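Local coordinates for protein potential RNA-dependent RNA polymerase (Human picobirnavirus, PDB 5I62) that catalyses template-directed RNA synthesis from ribonucleoside triphosphates, serving both transcription and replication of the viral double-stranded RNA genome, at residues Gln274-Ala282 with Trp293-Tyr302. Sequence-based numbering, arbitrary orientation.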
loop_
_atom_site.group_PDB
_atom_site.type_symbol
_atom_site.label_atom_id
_atom_site.label_comp_id
_atom_site.label_asym_id
_atom_site.label_seq_id
_atom_site.Cartn_x
_atom_site.Cartn_y
_atom_site.Cartn_z
ATOM N N GLN A 274 -11.074 15.045 1.203
ATOM C CA GLN A 274 -10.688 15.131 2.607
ATOM C C GLN A 274 -11.896 15.433 3.492
ATOM O O GLN A 274 -12.035 14.878 4.590
ATOM C CB GLN A 274 -9.608 16.204 2.781
ATOM C CG GLN A 274 -8.279 15.909 2.081
ATOM C CD GLN A 274 -7.452 17.192 1.828
ATOM O OE1 GLN A 274 -7.504 18.140 2.615
ATOM N NE2 GLN A 274 -6.703 17.215 0.713
ATOM N N SER A 275 -12.786 16.319 3.036
ATOM C CA SER A 275 -13.913 16.672 3.890
ATOM C C SER A 275 -14.871 15.502 4.049
ATOM O O SER A 275 -15.569 15.417 5.060
ATOM C CB SER A 275 -14.644 17.899 3.349
ATOM O OG SER A 275 -15.226 17.575 2.106
ATOM N N VAL A 276 -14.926 14.596 3.064
ATOM C CA VAL A 276 -15.754 13.397 3.199
ATOM C C VAL A 276 -15.146 12.446 4.220
ATOM O O VAL A 276 -15.851 11.889 5.072
ATOM C CB VAL A 276 -15.945 12.692 1.844
ATOM C CG1 VAL A 276 -16.716 11.377 2.047
ATOM C CG2 VAL A 276 -16.668 13.586 0.861
ATOM N N ALA A 277 -13.826 12.221 4.131
ATOM C CA ALA A 277 -13.141 11.441 5.158
ATOM C C ALA A 277 -13.413 12.013 6.540
ATOM O O ALA A 277 -13.683 11.270 7.487
ATOM C CB ALA A 277 -11.631 11.402 4.895
ATOM N N LYS A 278 -13.352 13.340 6.674
ATOM C CA LYS A 278 -13.544 13.939 7.987
ATOM C C LYS A 278 -14.955 13.704 8.495
ATOM O O LYS A 278 -15.162 13.509 9.698
ATOM C CB LYS A 278 -13.252 15.435 7.932
ATOM C CG LYS A 278 -13.258 16.098 9.298
ATOM C CD LYS A 278 -12.922 17.585 9.164
ATOM C CE LYS A 278 -13.059 18.292 10.498
ATOM N NZ LYS A 278 -12.757 19.745 10.348
ATOM N N GLU A 279 -15.940 13.738 7.593
ATOM C CA GLU A 279 -17.325 13.516 7.996
ATOM C C GLU A 279 -17.550 12.077 8.451
ATOM O O GLU A 279 -18.250 11.830 9.439
ATOM C CB GLU A 279 -18.282 13.872 6.851
ATOM C CG GLU A 279 -19.727 13.828 7.303
ATOM C CD GLU A 279 -20.723 14.293 6.246
ATOM O OE1 GLU A 279 -20.322 14.990 5.290
ATOM O OE2 GLU A 279 -21.923 13.965 6.385
ATOM N N LEU A 280 -16.991 11.109 7.721
ATOM C CA LEU A 280 -17.122 9.711 8.123
ATOM C C LEU A 280 -16.449 9.460 9.465
ATOM O O LEU A 280 -16.983 8.742 10.323
ATOM C CB LEU A 280 -16.526 8.805 7.054
ATOM C CG LEU A 280 -17.201 8.900 5.687
ATOM C CD1 LEU A 280 -16.426 8.058 4.676
ATOM C CD2 LEU A 280 -18.646 8.437 5.792
ATOM N N LEU A 281 -15.242 10.012 9.645
ATOM C CA LEU A 281 -14.537 9.857 10.915
ATOM C C LEU A 281 -15.315 10.496 12.060
ATOM O O LEU A 281 -15.381 9.941 13.164
ATOM C CB LEU A 281 -13.139 10.471 10.816
ATOM C CG LEU A 281 -12.202 9.666 9.929
ATOM C CD1 LEU A 281 -10.862 10.395 9.805
ATOM C CD2 LEU A 281 -12.019 8.299 10.545
ATOM N N ALA A 282 -15.916 11.663 11.818
ATOM C CA ALA A 282 -16.690 12.307 12.875
ATOM C C ALA A 282 -17.895 11.456 13.265
ATOM O O ALA A 282 -18.288 11.419 14.439
ATOM C CB ALA A 282 -17.119 13.708 12.439
ATOM N N TRP A 293 -9.087 16.212 17.893
ATOM C CA TRP A 293 -8.317 15.473 16.903
ATOM C C TRP A 293 -8.744 15.826 15.478
ATOM O O TRP A 293 -7.898 15.989 14.592
ATOM C CB TRP A 293 -8.475 13.977 17.162
ATOM C CG TRP A 293 -7.630 13.100 16.291
ATOM C CD1 TRP A 293 -6.385 12.601 16.584
ATOM C CD2 TRP A 293 -7.964 12.607 14.986
ATOM N NE1 TRP A 293 -5.931 11.832 15.545
ATOM C CE2 TRP A 293 -6.875 11.821 14.546
ATOM C CE3 TRP A 293 -9.082 12.750 14.147
ATOM C CZ2 TRP A 293 -6.869 11.174 13.306
ATOM C CZ3 TRP A 293 -9.071 12.116 12.909
ATOM C CH2 TRP A 293 -7.971 11.334 12.505
ATOM N N LEU A 294 -10.055 15.935 15.241
ATOM C CA LEU A 294 -10.546 16.208 13.895
ATOM C C LEU A 294 -10.151 17.605 13.425
ATOM O O LEU A 294 -9.919 17.818 12.227
ATOM C CB LEU A 294 -12.065 16.033 13.855
ATOM C CG LEU A 294 -12.535 14.580 13.893
ATOM C CD1 LEU A 294 -13.996 14.489 14.356
ATOM C CD2 LEU A 294 -12.371 13.947 12.501
ATOM N N GLU A 295 -10.069 18.567 14.349
ATOM C CA GLU A 295 -9.708 19.928 13.973
ATOM C C GLU A 295 -8.197 20.112 13.892
ATOM O O GLU A 295 -7.719 20.902 13.075
ATOM C CB GLU A 295 -10.314 20.931 14.945
ATOM C CG GLU A 295 -11.845 20.957 14.925
ATOM C CD GLU A 295 -12.396 21.301 13.543
ATOM O OE1 GLU A 295 -11.857 22.230 12.891
ATOM O OE2 GLU A 295 -13.334 20.611 13.099
ATOM N N ARG A 296 -7.434 19.422 14.744
ATOM C CA ARG A 296 -6.001 19.677 14.899
ATOM C C ARG A 296 -5.111 18.700 14.154
ATOM O O ARG A 296 -4.111 19.113 13.572
ATOM C CB ARG A 296 -5.589 19.622 16.371
ATOM C CG ARG A 296 -5.804 20.871 17.172
ATOM C CD ARG A 296 -5.731 20.517 18.654
ATOM N NE ARG A 296 -4.425 20.766 19.248
ATOM C CZ ARG A 296 -3.970 21.979 19.541
ATOM N NH1 ARG A 296 -4.714 23.052 19.277
ATOM N NH2 ARG A 296 -2.783 22.125 20.094
ATOM N N VAL A 297 -5.414 17.410 14.219
ATOM C CA VAL A 297 -4.519 16.364 13.726
ATOM C C VAL A 297 -4.909 15.896 12.332
ATOM O O VAL A 297 -4.062 15.769 11.447
ATOM C CB VAL A 297 -4.499 15.173 14.711
ATOM C CG1 VAL A 297 -3.596 14.055 14.171
ATOM C CG2 VAL A 297 -4.077 15.619 16.106
ATOM N N PHE A 298 -6.188 15.566 12.143
ATOM C CA PHE A 298 -6.669 15.112 10.833
ATOM C C PHE A 298 -6.121 15.903 9.644
ATOM O O PHE A 298 -5.756 15.278 8.642
ATOM C CB PHE A 298 -8.205 15.131 10.808
ATOM C CG PHE A 298 -8.773 14.774 9.465
ATOM C CD1 PHE A 298 -8.916 13.444 9.099
ATOM C CD2 PHE A 298 -9.108 15.760 8.546
ATOM C CE1 PHE A 298 -9.403 13.102 7.849
ATOM C CE2 PHE A 298 -9.597 15.414 7.293
ATOM C CZ PHE A 298 -9.738 14.082 6.955
ATOM N N PRO A 299 -6.054 17.234 9.663
ATOM C CA PRO A 299 -5.617 17.940 8.444
ATOM C C PRO A 299 -4.130 17.833 8.150
ATOM O O PRO A 299 -3.735 18.199 7.040
ATOM C CB PRO A 299 -6.005 19.406 8.698
ATOM C CG PRO A 299 -6.324 19.508 10.128
ATOM C CD PRO A 299 -6.660 18.154 10.646
ATOM N N ILE A 300 -3.296 17.377 9.095
ATOM C CA ILE A 300 -1.841 17.509 8.924
ATOM C C ILE A 300 -1.346 16.706 7.731
ATOM O O ILE A 300 -0.453 17.146 6.998
ATOM C CB ILE A 300 -1.110 17.101 10.222
ATOM C CG1 ILE A 300 -1.389 18.124 11.321
ATOM C CG2 ILE A 300 0.393 16.914 9.993
ATOM C CD1 ILE A 300 -0.982 17.629 12.687
ATOM N N LYS A 301 -1.906 15.513 7.515
ATOM C CA LYS A 301 -1.413 14.676 6.429
ATOM C C LYS A 301 -1.647 15.317 5.062
ATOM O O LYS A 301 -1.003 14.913 4.087
ATOM C CB LYS A 301 -2.059 13.291 6.495
ATOM C CG LYS A 301 -3.584 13.320 6.191
ATOM C CD LYS A 301 -4.238 11.935 6.277
ATOM C CE LYS A 301 -4.627 11.569 7.711
ATOM N NZ LYS A 301 -5.849 12.302 8.178
ATOM N N TYR A 302 -2.546 16.306 4.975
ATOM C CA TYR A 302 -2.843 17.017 3.735
ATOM C C TYR A 302 -2.155 18.375 3.638
ATOM O O TYR A 302 -2.346 19.086 2.644
ATOM C CB TYR A 302 -4.360 17.200 3.590
ATOM C CG TYR A 302 -5.102 15.880 3.678
ATOM C CD1 TYR A 302 -4.942 14.922 2.691
ATOM C CD2 TYR A 302 -5.932 15.581 4.763
ATOM C CE1 TYR A 302 -5.595 13.691 2.764
ATOM C CE2 TYR A 302 -6.597 14.347 4.839
ATOM C CZ TYR A 302 -6.412 13.413 3.829
ATOM O OH TYR A 302 -7.049 12.185 3.851
HETATM O O HOH W 1 -10.229 19.575 9.826
#
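With CG anti to the backbone N (chi1 176°), Phe298 sends its ring against helix 271-284, while Lys278, whose CG is likewise anti to N (chi1 -173°) and whose chain is fully extended, reaches across to Glu295. The Phe298 ring rests among Gln274, Ala277, Lys278 and Leu281: CB of Lys278 sits over one face, CB of Ala277 and the carbonyl O of Gln274 meet the edge, and Leu281 CD1 comes in obliquely, 3.6 Å from Phe298 CE1. Alanine suits position 277 because its single methyl, 3.9 Å from Phe298 CZ, lets the ring come close to the helix. Leu294 continues the apolar seam, its two methyls divided between Leu281 CB and Ala282 CB; Leu281 CD1 also touches the edge of Trp293. At the other end Gln274 lays its chain over Tyr302, CG 3.3 Å above the ring centre and the amide plane 1° from parallel. A flat amide can stack while still bonding: its NE2 reaches Phe269 O, and Tyr302 OH bonds Asp330. Lys301 CG covers the opposite face of the tyrosine. Lysine serves position 278 doubly, methylenes packing on Phe298 and Leu294 while Lys278 NZ forms a salt bridge with Glu295 OE2 (2.9 Å), which it meets from above the carboxylate plane. A water accepts from Lys278 NZ (2.6 Å) and donates to Leu294 O, tying the ammonium to the backbone. Helix 271-284 is thus joined to helix 288-296 and the turns after it, inside the RdRp catalytic region, by a hydrophobic interior bordered by one charged pair and a stacked amide.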